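Local coordinates for putative secreted cellulose binding protein (Streptomyces coelicolor, PDB 4OY7), which cleaves cellulose oxidatively as a copper-dependent lytic polysaccharide monooxygenase, of which this chain is the catalytic domain, at residues P27-P30 with A31-A34. Sequence-based numbering, arbitrary orientation.
Sequences PTNP and ACQA
N29 is the N-cap of helix 30-39, and its side chain accepts a hydrogen bond from the backbone of C32. P30 follows as the first residue of the helix. The turn ends the loop that joins helix 10-18 to helix 30-39 in the lytic polysaccharide monooxygenase domain. In the capping bond C32 N lies 3.0 Å from N29 OD1, in the plane of the amide and on a lone pair of the oxygen. The N-H...O angle is 161°. N29 CG stands anti to the backbone N (chi1 172°), which sets it beside the carbonyl carbon and brings OD1 to the start of the helix. OD1 also comes within 2.9 Å of A31 N. The other end of the amide is held too: ND2 donates to the backbone O of D88 in a neighbouring loop, which fixes the rotation of the group.

Two backbone bonds open the helix. Q33 N donates to N29 O, and A34 N donates to P30 O at 3.0 Å.

One apolar contact backs the turn: CB of the buried P27 meets C32 CB at 3.9 Å. P27 also touches D17 and A18 of helix 10-18.

C32 ties this turn covalently to helix 10-18 through its disulfide with C14. D17 of the same helix accepts from the backbone N of both T28 and N29 through OD1. Together these links pin the start of the second helix to the first. The sulfur sits beside the backbone N of C32 (chi1 -63°), with SG 3.8 Å from N29 CB and 3.5 Å from N29 OD1.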
ATOM      1  N   PRO A  27      14.328  -3.741  11.928  1.00 16.99           N
ATOM      2  CA  PRO A  27      13.374  -2.644  12.103  1.00 16.64           C
ATOM      3  C   PRO A  27      13.412  -2.093  13.512  1.00 17.08           C
ATOM      4  O   PRO A  27      13.705  -2.829  14.455  1.00 18.09           O
ATOM      5  CB  PRO A  27      12.021  -3.299  11.839  1.00 15.89           C
ATOM      6  CG  PRO A  27      12.219  -4.756  12.010  1.00 16.19           C
ATOM      7  CD  PRO A  27      13.666  -5.045  11.751  1.00 16.92           C
ATOM      8  N   THR A  28      13.135  -0.800  13.643  1.00 17.16           N
ATOM      9  CA  THR A  28      12.961  -0.190  14.961  1.00 17.67           C
ATOM     10  C   THR A  28      11.489   0.135  15.230  1.00 16.09           C
ATOM     11  O   THR A  28      11.086   0.272  16.371  1.00 16.51           O
ATOM     12  CB  THR A  28      13.836   1.059  15.147  1.00 19.20           C
ATOM     13  OG1 THR A  28      13.556   2.007  14.127  1.00 20.25           O
ATOM     14  CG2 THR A  28      15.305   0.692  15.081  1.00 20.62           C
ATOM     15  N   ASN A  29      10.693   0.258  14.179  1.00 14.19           N
ATOM     16  CA  ASN A  29       9.281   0.517  14.366  1.00 12.93           C
ATOM     17  C   ASN A  29       8.612  -0.742  14.927  1.00 12.71           C
ATOM     18  O   ASN A  29       8.827  -1.846  14.436  1.00 12.58           O
ATOM     19  CB  ASN A  29       8.607   0.966  13.066  1.00 11.90           C
ATOM     20  CG  ASN A  29       7.093   1.052  13.205  1.00 11.12           C
ATOM     21  OD1 ASN A  29       6.404   0.049  13.135  1.00 10.69           O
ATOM     22  ND2 ASN A  29       6.575   2.257  13.378  1.00 11.00           N
ATOM     23  N   PRO A  30       7.807  -0.592  15.979  1.00 12.51           N
ATOM     24  CA  PRO A  30       7.324  -1.814  16.644  1.00 12.43           C
ATOM     25  C   PRO A  30       6.326  -2.639  15.845  1.00 11.63           C
ATOM     26  O   PRO A  30       6.298  -3.854  15.978  1.00 11.58           O
ATOM     27  CB  PRO A  30       6.686  -1.286  17.947  1.00 13.00           C
ATOM     28  CG  PRO A  30       6.532   0.182  17.740  1.00 12.88           C
ATOM     29  CD  PRO A  30       7.629   0.605  16.815  1.00 12.76           C
ATOM     30  N   ALA A  31       5.483  -1.993  15.046  1.00 10.73           N
ATOM     31  CA  ALA A  31       4.578  -2.718  14.177  1.00 10.23           C
ATOM     32  C   ALA A  31       5.383  -3.480  13.091  1.00 10.31           C
ATOM     33  O   ALA A  31       5.056  -4.594  12.739  1.00 10.36           O
ATOM     34  CB  ALA A  31       3.550  -1.791  13.554  1.00  9.74           C
ATOM     35  N   CYS A  32       6.443  -2.863  12.581  1.00 10.55           N
ATOM     36  CA  CYS A  32       7.335  -3.514  11.639  1.00 10.74           C
ATOM     37  C   CYS A  32       8.064  -4.696  12.263  1.00 10.95           C
ATOM     38  O   CYS A  32       8.166  -5.750  11.660  1.00 10.49           O
ATOM     39  CB  CYS A  32       8.334  -2.516  11.054  1.00 11.46           C
ATOM     40  SG  CYS A  32       7.626  -1.175  10.071  1.00 12.08           S
ATOM     41  N   GLN A  33       8.563  -4.525  13.482  0.50 11.37           N
ATOM     42  CA  GLN A  33       9.182  -5.646  14.194  0.50 12.00           C
ATOM     43  C   GLN A  33       8.194  -6.794  14.379  0.50 11.92           C
ATOM     44  O   GLN A  33       8.547  -7.959  14.172  0.50 12.12           O
ATOM     45  CB  GLN A  33       9.738  -5.215  15.551  0.50 12.68           C
ATOM     46  CG  GLN A  33      10.450  -6.353  16.269  0.50 13.52           C
ATOM     47  CD  GLN A  33      11.653  -6.868  15.496  0.50 13.87           C
ATOM     48  OE1 GLN A  33      11.689  -8.028  15.065  0.50 14.06           O
ATOM     49  NE2 GLN A  33      12.641  -6.003  15.304  0.50 14.10           N
ATOM     50  N   ALA A  34       6.956  -6.474  14.750  1.00 11.64           N
ATOM     51  CA  ALA A  34       5.945  -7.502  14.968  1.00 11.78           C
ATOM     52  C   ALA A  34       5.638  -8.247  13.683  1.00 11.37           C
ATOM     53  O   ALA A  34       5.516  -9.469  13.704  1.00 11.76           O
ATOM     54  CB  ALA A  34       4.671  -6.898  15.540  1.00 11.69           C
TER